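Local coordinates for protein complement factor MASP-3 (Homo sapiens, PDB 3DEM) that probably associates through its calcium-binding CUB and EGF modules with mannan-binding lectin and ficolins, as the serine protease MASP-1/3 of the complement system, at residues L41-F46 with F112-M117; D168-Q173 with L194-L199; V205-E210 with W271-R276. One frame throughout, in Å; residues are numbered along the deposited sequence.

In the fold
From the N terminus, contact 1 comes first: 112-117 returns to pair with 41-46 after most of the first CUB domain has intervened, joining the two central strands of one of its four-stranded sheets. The EGF domain follows. In the second CUB domain contact 2 closes a short loop, laying 168-173 along the outer strand 192-198. Contact 3 then closes a longer one, pairing 205-210 with 271-276 in the opposite sheet, much as contact 1 does. The three follow in series without nesting. Contacts 2 and 3 touch where Gln173 meets Tyr275 and Tyr195 meets Trp271, tying both sheets together; contact 1 lies about 49 Å from each, nearest atoms.

Contact 1: residues L41-F46 with F112-M117; sequences LYFMHF and FDAHYM
The phenyl rings of Phe43 and Phe112 meet on the buried face of this strand pair, CE1 of Phe43 lying 3.7 Å from CD1 of Phe112, which sits at the edge of the Phe43 ring near its plane. The planes are inclined at 65°, neither a stack nor a T. Ala114 CB fits against both CD1 and CE1 of Phe43, and CD1 of Leu41 reaches the same methyl at 4.0 Å. Phe46 extends this side, its CD1 against CB of Phe112. Val59 and Val61 of strand 58-62 pack on these apolar groups from the facing sheet, as expected of the antiparallel beta sandwich of a CUB domain. Strands 37-47 and 111-120 are neighbours in the middle of one sheet. Tyr42 and His115 exchange two nearly straight backbone hydrogen bonds, and Met44 N gives a third to Asp113 O at 2.9 Å. Between Phe43 and His45 the register slips by one residue, a beta bulge at Met44, after which Asp113 N finds His45 O. The other face is less enclosed: Tyr42, Met44 and His45 stay partly exposed. There the Tyr42 ring, with CG set between its backbone N and carbonyl carbon (chi1 59°), lies over CB of His115, a CH-pi contact 4.1 Å from the ring centroid. The imidazole itself is nearly parallel to the phenol but slid so far that the rings barely overlap. CE of Met117 comes to the phenol edge, 3.5 Å from Tyr42 CE2, while CG of Met44 lies against the His115 ring. A second subunit covers part of this face: its His139 bonds to Tyr42 OH and stacks on His115, and its Phe151 stacks on His45.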
loop_
_atom_site.group_PDB
_atom_site.type_symbol
_atom_site.label_atom_id
_atom_site.label_comp_id
_atom_site.label_asym_id
_atom_site.label_seq_id
_atom_site.Cartn_x
_atom_site.Cartn_y
_atom_site.Cartn_z
ATOM N N LEU A 41 -11.088 7.755 3.172
ATOM C CA LEU A 41 -12.543 7.674 3.293
ATOM C C LEU A 41 -13.235 7.957 1.962
ATOM O O LEU A 41 -12.892 8.917 1.270
ATOM C CB LEU A 41 -13.043 8.663 4.351
ATOM C CG LEU A 41 -14.561 8.797 4.525
ATOM C CD1 LEU A 41 -15.139 7.568 5.223
ATOM C CD2 LEU A 41 -14.906 10.048 5.297
ATOM N N TYR A 42 -14.207 7.120 1.605
ATOM C CA TYR A 42 -15.009 7.350 0.402
ATOM C C TYR A 42 -16.470 6.901 0.561
ATOM O O TYR A 42 -16.813 6.185 1.503
ATOM C CB TYR A 42 -14.360 6.700 -0.825
ATOM C CG TYR A 42 -14.164 5.210 -0.711
ATOM C CD1 TYR A 42 -15.137 4.321 -1.163
ATOM C CD2 TYR A 42 -13.001 4.684 -0.158
ATOM C CE1 TYR A 42 -14.958 2.950 -1.062
ATOM C CE2 TYR A 42 -12.811 3.319 -0.052
ATOM C CZ TYR A 42 -13.793 2.456 -0.504
ATOM O OH TYR A 42 -13.601 1.101 -0.402
ATOM N N PHE A 43 -17.325 7.319 -0.365
ATOM C CA PHE A 43 -18.758 7.068 -0.239
ATOM C C PHE A 43 -19.321 6.297 -1.422
ATOM O O PHE A 43 -18.943 6.545 -2.567
ATOM C CB PHE A 43 -19.519 8.385 -0.080
ATOM C CG PHE A 43 -19.146 9.163 1.152
ATOM C CD1 PHE A 43 -19.967 9.153 2.270
ATOM C CD2 PHE A 43 -17.978 9.915 1.189
ATOM C CE1 PHE A 43 -19.626 9.871 3.403
ATOM C CE2 PHE A 43 -17.635 10.636 2.322
ATOM C CZ PHE A 43 -18.458 10.613 3.426
ATOM N N MET A 44 -20.234 5.368 -1.139
ATOM C CA MET A 44 -20.902 4.595 -2.185
ATOM C C MET A 44 -22.318 5.098 -2.438
ATOM O O MET A 44 -22.912 4.806 -3.474
ATOM C CB MET A 44 -20.936 3.104 -1.835
ATOM C CG MET A 44 -19.573 2.487 -1.569
ATOM S SD MET A 44 -18.344 2.904 -2.820
ATOM C CE MET A 44 -19.093 2.263 -4.309
ATOM N N HIS A 45 -22.858 5.841 -1.479
ATOM C CA HIS A 45 -24.189 6.428 -1.602
ATOM C C HIS A 45 -24.232 7.692 -0.755
ATOM O O HIS A 45 -23.736 7.712 0.367
ATOM C CB HIS A 45 -25.268 5.438 -1.143
ATOM C CG HIS A 45 -26.668 5.880 -1.446
ATOM N ND1 HIS A 45 -27.460 6.534 -0.524
ATOM C CD2 HIS A 45 -27.419 5.762 -2.567
ATOM C CE1 HIS A 45 -28.635 6.803 -1.065
ATOM N NE2 HIS A 45 -28.636 6.345 -2.305
ATOM N N PHE A 46 -24.813 8.756 -1.297
ATOM C CA PHE A 46 -24.905 10.007 -0.560
ATOM C C PHE A 46 -26.143 10.805 -0.959
ATOM O O PHE A 46 -26.264 11.274 -2.087
ATOM C CB PHE A 46 -23.640 10.844 -0.747
ATOM C CG PHE A 46 -23.500 11.950 0.251
ATOM C CD1 PHE A 46 -22.751 11.769 1.400
ATOM C CD2 PHE A 46 -24.129 13.170 0.049
ATOM C CE1 PHE A 46 -22.624 12.787 2.326
ATOM C CE2 PHE A 46 -24.009 14.191 0.972
ATOM C CZ PHE A 46 -23.257 14.001 2.110
ATOM N N PHE A 112 -26.299 8.217 3.827
ATOM C CA PHE A 112 -25.033 7.856 3.196
ATOM C C PHE A 112 -24.509 6.470 3.584
ATOM O O PHE A 112 -24.928 5.881 4.582
ATOM C CB PHE A 112 -23.973 8.915 3.513
ATOM C CG PHE A 112 -23.459 8.850 4.925
ATOM C CD1 PHE A 112 -22.311 8.131 5.229
ATOM C CD2 PHE A 112 -24.129 9.497 5.950
ATOM C CE1 PHE A 112 -21.842 8.065 6.530
ATOM C CE2 PHE A 112 -23.667 9.433 7.251
ATOM C CZ PHE A 112 -22.523 8.717 7.541
ATOM N N ASP A 113 -23.587 5.967 2.770
ATOM C CA ASP A 113 -22.887 4.718 3.019
ATOM C C ASP A 113 -21.402 4.990 2.759
ATOM O O ASP A 113 -21.017 5.359 1.647
ATOM C CB ASP A 113 -23.419 3.620 2.094
ATOM C CG ASP A 113 -22.642 2.314 2.213
ATOM O OD1 ASP A 113 -22.178 1.981 3.327
ATOM O OD2 ASP A 113 -22.499 1.616 1.184
ATOM N N ALA A 114 -20.574 4.825 3.787
ATOM C CA ALA A 114 -19.162 5.176 3.685
ATOM C C ALA A 114 -18.229 4.032 4.080
ATOM O O ALA A 114 -18.590 3.155 4.863
ATOM C CB ALA A 114 -18.860 6.420 4.510
ATOM N N HIS A 115 -17.023 4.060 3.525
ATOM C CA HIS A 115 -16.016 3.038 3.768
ATOM C C HIS A 115 -14.672 3.700 4.014
ATOM O O HIS A 115 -14.323 4.669 3.345
ATOM C CB HIS A 115 -15.916 2.109 2.559
ATOM C CG HIS A 115 -17.165 1.325 2.301
ATOM N ND1 HIS A 115 -18.283 1.876 1.709
ATOM C CD2 HIS A 115 -17.479 0.037 2.570
ATOM C CE1 HIS A 115 -19.228 0.959 1.621
ATOM N NE2 HIS A 115 -18.764 -0.167 2.134
ATOM N N TYR A 116 -13.924 3.186 4.981
ATOM C CA TYR A 116 -12.610 3.734 5.289
ATOM C C TYR A 116 -11.591 2.613 5.451
ATOM O O TYR A 116 -11.952 1.459 5.680
ATOM C CB TYR A 116 -12.655 4.598 6.555
ATOM C CG TYR A 116 -12.878 3.811 7.830
ATOM C CD1 TYR A 116 -11.811 3.239 8.514
ATOM C CD2 TYR A 116 -14.155 3.636 8.346
ATOM C CE1 TYR A 116 -12.015 2.511 9.678
ATOM C CE2 TYR A 116 -14.368 2.912 9.511
ATOM C CZ TYR A 116 -13.296 2.357 10.172
ATOM O OH TYR A 116 -13.500 1.638 11.332
ATOM N N MET A 117 -10.319 2.960 5.330
ATOM C CA MET A 117 -9.250 1.997 5.527
ATOM C C MET A 117 -7.945 2.707 5.840
ATOM O O MET A 117 -7.737 3.850 5.435
ATOM C CB MET A 117 -9.056 1.158 4.275
ATOM C CG MET A 117 -8.160 1.831 3.263
ATOM S SD MET A 117 -8.668 1.365 1.614
ATOM C CE MET A 117 -10.449 1.624 1.809
#

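Contact 2: residues D168-Q173 with L194-L199; sequences DNLFTQ and LYTIEL
The phenyl ring of Phe171 takes the carbonyl oxygen of Thr196 at its edge, near the ring plane, 3.6 Å from CD2. The carboxamide of Asn169 is the other flat group: its plane is only 16° from that of the Tyr195 ring, yet ND2 approaches Tyr195 CD1 obliquely. With CG held between backbone N and carbonyl carbon (chi1 61°), this amide is turned to the strand and bonds with both ends. OD1 accepts from Thr196 N at 3.0 Å in the carbonyl plane, and ND2 donates to Leu194 O at 2.9 Å, tilted out of the amide plane. Farther on, main chain replaces side chain. Phe171 N gives an almost straight bond to Thr196 O (173°), and Phe171 O receives Glu198 N, forming a single bridge; the loop runs roughly parallel to outer strand 192-198 of the second CUB domain. Beside it CD1 of Leu170 lies 3.4 Å from CG of Glu198, on the solvent side. Inward, Phe171 and Ile197 pack on Tyr275 of the facing sheet. The Asn169 side chain thus stands in for a peptide group, extending the hydrogen-bonding of the strand edge beyond the bridge.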
loop_
_atom_site.group_PDB
_atom_site.type_symbol
_atom_site.label_atom_id
_atom_site.label_comp_id
_atom_site.label_asym_id
_atom_site.label_seq_id
_atom_site.Cartn_x
_atom_site.Cartn_y
_atom_site.Cartn_z
ATOM N N ASP A 168 42.266 3.459 9.791
ATOM C CA ASP A 168 43.192 2.347 9.575
ATOM C C ASP A 168 44.331 2.738 8.650
ATOM O O ASP A 168 44.430 2.247 7.531
ATOM C CB ASP A 168 42.454 1.120 9.034
ATOM C CG ASP A 168 41.641 0.423 10.100
ATOM O OD1 ASP A 168 41.579 0.953 11.232
ATOM O OD2 ASP A 168 41.064 -0.652 9.817
ATOM N N ASN A 169 45.192 3.626 9.131
ATOM C CA ASN A 169 46.285 4.135 8.322
ATOM C C ASN A 169 47.543 4.380 9.148
ATOM O O ASN A 169 47.497 4.436 10.378
ATOM C CB ASN A 169 45.855 5.428 7.634
ATOM C CG ASN A 169 45.499 6.521 8.634
ATOM O OD1 ASN A 169 46.373 7.074 9.300
ATOM N ND2 ASN A 169 44.210 6.828 8.747
ATOM N N LEU A 170 48.662 4.522 8.454
ATOM C CA LEU A 170 49.930 4.865 9.075
ATOM C C LEU A 170 50.879 5.269 7.966
ATOM O O LEU A 170 51.271 4.440 7.148
ATOM C CB LEU A 170 50.496 3.690 9.881
ATOM C CG LEU A 170 51.834 3.949 10.589
ATOM C CD1 LEU A 170 51.698 5.046 11.631
ATOM C CD2 LEU A 170 52.396 2.684 11.214
ATOM N N PHE A 171 51.216 6.553 7.926
ATOM C CA PHE A 171 52.094 7.091 6.899
ATOM C C PHE A 171 53.532 7.133 7.407
ATOM O O PHE A 171 53.837 7.835 8.372
ATOM C CB PHE A 171 51.609 8.476 6.470
ATOM C CG PHE A 171 50.229 8.472 5.869
ATOM C CD1 PHE A 171 50.054 8.407 4.492
ATOM C CD2 PHE A 171 49.105 8.520 6.682
ATOM C CE1 PHE A 171 48.786 8.405 3.934
ATOM C CE2 PHE A 171 47.827 8.510 6.131
ATOM C CZ PHE A 171 47.672 8.453 4.748
ATOM N N THR A 172 54.405 6.362 6.766
ATOM C CA THR A 172 55.783 6.220 7.228
ATOM C C THR A 172 56.801 6.663 6.192
ATOM O O THR A 172 57.996 6.758 6.483
ATOM C CB THR A 172 56.102 4.768 7.599
ATOM O OG1 THR A 172 55.919 3.931 6.451
ATOM C CG2 THR A 172 55.198 4.292 8.722
ATOM N N GLN A 173 56.336 6.911 4.976
ATOM C CA GLN A 173 57.237 7.355 3.928
ATOM C C GLN A 173 57.627 8.813 4.140
ATOM O O GLN A 173 56.934 9.556 4.841
ATOM C CB GLN A 173 56.617 7.124 2.548
ATOM C CG GLN A 173 56.561 5.649 2.154
ATOM C CD GLN A 173 55.660 5.397 0.957
ATOM O OE1 GLN A 173 54.660 6.089 0.760
ATOM N NE2 GLN A 173 56.009 4.397 0.150
ATOM N N LEU A 194 41.284 9.371 12.142
ATOM C CA LEU A 194 42.598 9.526 12.753
ATOM C C LEU A 194 43.664 9.179 11.722
ATOM O O LEU A 194 43.802 8.012 11.339
ATOM C CB LEU A 194 42.738 8.608 13.969
ATOM C CG LEU A 194 41.732 8.811 15.108
ATOM C CD1 LEU A 194 41.785 7.665 16.115
ATOM C CD2 LEU A 194 41.941 10.151 15.820
ATOM N N TYR A 195 44.396 10.197 11.269
ATOM C CA TYR A 195 45.503 10.010 10.344
ATOM C C TYR A 195 46.820 10.164 11.088
ATOM O O TYR A 195 47.049 11.177 11.758
ATOM C CB TYR A 195 45.434 11.027 9.212
ATOM C CG TYR A 195 44.105 11.066 8.497
ATOM C CD1 TYR A 195 43.836 10.209 7.438
ATOM C CD2 TYR A 195 43.120 11.978 8.875
ATOM C CE1 TYR A 195 42.618 10.257 6.776
ATOM C CE2 TYR A 195 41.904 12.028 8.228
ATOM C CZ TYR A 195 41.657 11.168 7.185
ATOM O OH TYR A 195 40.444 11.224 6.542
ATOM N N THR A 196 47.689 9.169 10.961
ATOM C CA THR A 196 48.925 9.147 11.730
ATOM C C THR A 196 50.174 9.130 10.859
ATOM O O THR A 196 50.358 8.229 10.033
ATOM C CB THR A 196 48.950 7.930 12.670
ATOM O OG1 THR A 196 47.726 7.885 13.402
ATOM C CG2 THR A 196 50.115 8.015 13.642
ATOM N N ILE A 197 51.026 10.135 11.047
ATOM C CA ILE A 197 52.305 10.189 10.365
ATOM C C ILE A 197 53.371 9.797 11.380
ATOM O O ILE A 197 53.465 10.401 12.456
ATOM C CB ILE A 197 52.597 11.589 9.776
ATOM C CG1 ILE A 197 51.460 12.030 8.843
ATOM C CG2 ILE A 197 53.944 11.599 9.036
ATOM C CD1 ILE A 197 51.549 13.475 8.410
ATOM N N GLU A 198 54.138 8.760 11.066
ATOM C CA GLU A 198 55.212 8.307 11.941
ATOM C C GLU A 198 56.497 8.141 11.151
ATOM O O GLU A 198 56.624 7.203 10.370
ATOM C CB GLU A 198 54.854 6.962 12.571
ATOM C CG GLU A 198 53.740 7.020 13.588
ATOM C CD GLU A 198 54.238 6.834 15.005
ATOM O OE1 GLU A 198 55.478 6.925 15.211
ATOM O OE2 GLU A 198 53.389 6.587 15.900
ATOM N N LEU A 199 57.447 9.045 11.355
ATOM C CA LEU A 199 58.763 8.907 10.738
ATOM C C LEU A 199 59.805 8.535 11.777
ATOM O O LEU A 199 59.537 8.562 12.976
ATOM C CB LEU A 199 59.183 10.204 10.054
ATOM C CG LEU A 199 58.136 10.891 9.181
ATOM C CD1 LEU A 199 58.679 12.228 8.721
ATOM C CD2 LEU A 199 57.745 10.021 7.992
#

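Contact 3: residues V205-E210 with W271-R276; sequences VNLQFE and WRLSYR
Glu210 and Arg272 form a salt bridge at one end of an antiparallel strand pair in the second CUB domain's beta sandwich, where 205-209 and 272-277 are adjacent in one sheet. From Glu210 CB, CG leaves between backbone N and carbonyl carbon (chi1 52°) and the chain then extends across the neighbouring strand. CG lies 3.8 Å from Arg272 CD. At the tip the two oxygens divide the work. OE2 is gripped side-on by Arg272, with NE at 2.7 Å on its anti lone pair and NH2 at 3.0 Å on the anti side; both bonds lie in the guanidinium plane. OE1 accepts a weak bond from Ser274 OG at 3.3 Å. The opposite face is apolar: Leu273 CB sits over the Phe209 ring, 4.2 Å from its centroid, while Leu207 CD2 packs on Tyr275 CB. Ile228 and Ile230 of the facing sheet cover Phe209 and Leu207, respectively. Back on the polar face, Arg276 NH1 donates to Ser274 OG at 2.8 Å, linking the serine to a second arginine. The same NH1 also donates to a water, 2.6 Å away, that gives its own protons to Asn206 O and Ser274 O.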
loop_
_atom_site.group_PDB
_atom_site.type_symbol
_atom_site.label_atom_id
_atom_site.label_comp_id
_atom_site.label_asym_id
_atom_site.label_seq_id
_atom_site.Cartn_x
_atom_site.Cartn_y
_atom_site.Cartn_z
ATOM N N VAL A 205 58.311 16.883 10.350
ATOM C CA VAL A 205 57.234 16.856 9.378
ATOM C C VAL A 205 56.716 18.246 9.054
ATOM O O VAL A 205 56.318 18.995 9.943
ATOM C CB VAL A 205 56.056 15.993 9.871
ATOM C CG1 VAL A 205 54.931 15.974 8.833
ATOM C CG2 VAL A 205 56.532 14.586 10.183
ATOM N N ASN A 206 56.725 18.587 7.770
ATOM C CA ASN A 206 56.086 19.807 7.307
ATOM C C ASN A 206 54.748 19.468 6.647
ATOM O O ASN A 206 54.642 18.506 5.888
ATOM C CB ASN A 206 57.011 20.591 6.370
ATOM C CG ASN A 206 58.346 20.969 7.034
ATOM O OD1 ASN A 206 58.469 20.991 8.269
ATOM N ND2 ASN A 206 59.350 21.269 6.211
ATOM N N LEU A 207 53.724 20.250 6.961
ATOM C CA LEU A 207 52.389 20.008 6.429
ATOM C C LEU A 207 51.985 21.155 5.533
ATOM O O LEU A 207 52.277 22.314 5.819
ATOM C CB LEU A 207 51.362 19.872 7.552
ATOM C CG LEU A 207 51.569 18.776 8.598
ATOM C CD1 LEU A 207 50.565 18.937 9.729
ATOM C CD2 LEU A 207 51.457 17.394 7.970
ATOM N N GLN A 208 51.292 20.827 4.453
ATOM C CA GLN A 208 50.916 21.820 3.470
ATOM C C GLN A 208 49.589 21.472 2.795
ATOM O O GLN A 208 49.498 20.495 2.058
ATOM C CB GLN A 208 52.030 21.935 2.443
ATOM C CG GLN A 208 51.690 22.805 1.285
ATOM C CD GLN A 208 52.924 23.352 0.622
ATOM O OE1 GLN A 208 53.943 22.650 0.499
ATOM N NE2 GLN A 208 52.856 24.623 0.194
ATOM N N PHE A 209 48.558 22.266 3.058
ATOM C CA PHE A 209 47.258 22.048 2.436
ATOM C C PHE A 209 47.275 22.479 0.976
ATOM O O PHE A 209 47.991 23.415 0.586
ATOM C CB PHE A 209 46.146 22.762 3.217
ATOM C CG PHE A 209 45.815 22.099 4.523
ATOM C CD1 PHE A 209 44.818 21.133 4.586
ATOM C CD2 PHE A 209 46.518 22.412 5.680
ATOM C CE1 PHE A 209 44.513 20.498 5.790
ATOM C CE2 PHE A 209 46.222 21.782 6.887
ATOM C CZ PHE A 209 45.217 20.824 6.939
ATOM N N GLU A 210 46.499 21.778 0.160
ATOM C CA GLU A 210 46.412 22.112 -1.256
ATOM C C GLU A 210 45.037 21.804 -1.841
ATOM O O GLU A 210 44.238 21.088 -1.237
ATOM C CB GLU A 210 47.522 21.399 -2.038
ATOM C CG GLU A 210 47.567 19.915 -1.788
ATOM C CD GLU A 210 48.908 19.268 -2.146
ATOM O OE1 GLU A 210 49.952 19.962 -2.167
ATOM O OE2 GLU A 210 48.918 18.044 -2.392
ATOM N N TRP A 271 39.117 18.348 2.359
ATOM C CA TRP A 271 40.468 18.892 2.395
ATOM C C TRP A 271 41.505 17.881 1.931
ATOM O O TRP A 271 41.269 16.671 1.922
ATOM C CB TRP A 271 40.816 19.343 3.819
ATOM C CG TRP A 271 40.625 18.255 4.849
ATOM C CD1 TRP A 271 39.494 18.006 5.577
ATOM C CD2 TRP A 271 41.590 17.275 5.261
ATOM N NE1 TRP A 271 39.696 16.927 6.418
ATOM C CE2 TRP A 271 40.973 16.461 6.241
ATOM C CE3 TRP A 271 42.910 16.997 4.888
ATOM C CZ2 TRP A 271 41.633 15.393 6.853
ATOM C CZ3 TRP A 271 43.569 15.939 5.503
ATOM C CH2 TRP A 271 42.928 15.148 6.474
ATOM N N ARG A 272 42.662 18.401 1.555
ATOM C CA ARG A 272 43.788 17.593 1.128
ATOM C C ARG A 272 45.068 18.250 1.626
ATOM O O ARG A 272 45.203 19.469 1.598
ATOM C CB ARG A 272 43.823 17.487 -0.399
ATOM C CG ARG A 272 45.155 17.015 -0.959
ATOM C CD ARG A 272 45.173 17.033 -2.476
ATOM N NE ARG A 272 46.528 16.843 -2.988
ATOM C CZ ARG A 272 46.895 15.883 -3.836
ATOM N NH1 ARG A 272 46.006 15.011 -4.304
ATOM N NH2 ARG A 272 48.157 15.804 -4.237
ATOM N N LEU A 273 46.008 17.443 2.090
ATOM C CA LEU A 273 47.304 17.980 2.442
ATOM C C LEU A 273 48.400 17.063 1.937
ATOM O O LEU A 273 48.177 15.870 1.688
ATOM C CB LEU A 273 47.423 18.211 3.957
ATOM C CG LEU A 273 47.451 17.030 4.928
ATOM C CD1 LEU A 273 48.850 16.395 4.981
ATOM C CD2 LEU A 273 47.016 17.487 6.308
ATOM N N SER A 274 49.582 17.631 1.759
ATOM C CA SER A 274 50.760 16.833 1.517
ATOM C C SER A 274 51.725 17.091 2.660
ATOM O O SER A 274 51.759 18.186 3.220
ATOM C CB SER A 274 51.403 17.192 0.175
ATOM O OG SER A 274 51.848 18.537 0.173
ATOM N N TYR A 275 52.502 16.078 3.015
ATOM C CA TYR A 275 53.507 16.243 4.048
ATOM C C TYR A 275 54.864 15.843 3.522
ATOM O O TYR A 275 54.964 15.056 2.586
ATOM C CB TYR A 275 53.163 15.412 5.289
ATOM C CG TYR A 275 53.431 13.931 5.139
ATOM C CD1 TYR A 275 54.715 13.411 5.316
ATOM C CD2 TYR A 275 52.408 13.050 4.827
ATOM C CE1 TYR A 275 54.970 12.055 5.177
ATOM C CE2 TYR A 275 52.650 11.695 4.688
ATOM C CZ TYR A 275 53.933 11.205 4.863
ATOM O OH TYR A 275 54.182 9.862 4.727
ATOM N N ARG A 276 55.900 16.383 4.149
ATOM C CA ARG A 276 57.276 16.109 3.783
ATOM C C ARG A 276 58.113 16.090 5.049
ATOM O O ARG A 276 58.032 16.999 5.870
ATOM C CB ARG A 276 57.801 17.187 2.832
ATOM C CG ARG A 276 57.174 17.127 1.461
ATOM C CD ARG A 276 57.422 18.386 0.644
ATOM N NE ARG A 276 56.725 18.299 -0.637
ATOM C CZ ARG A 276 55.410 18.432 -0.779
ATOM N NH1 ARG A 276 54.647 18.668 0.279
ATOM N NH2 ARG A 276 54.857 18.327 -1.979
HETATM O O HOH W 1 54.419 19.250 2.839
HETATM O O HOH W 2 42.875 21.222 1.280
#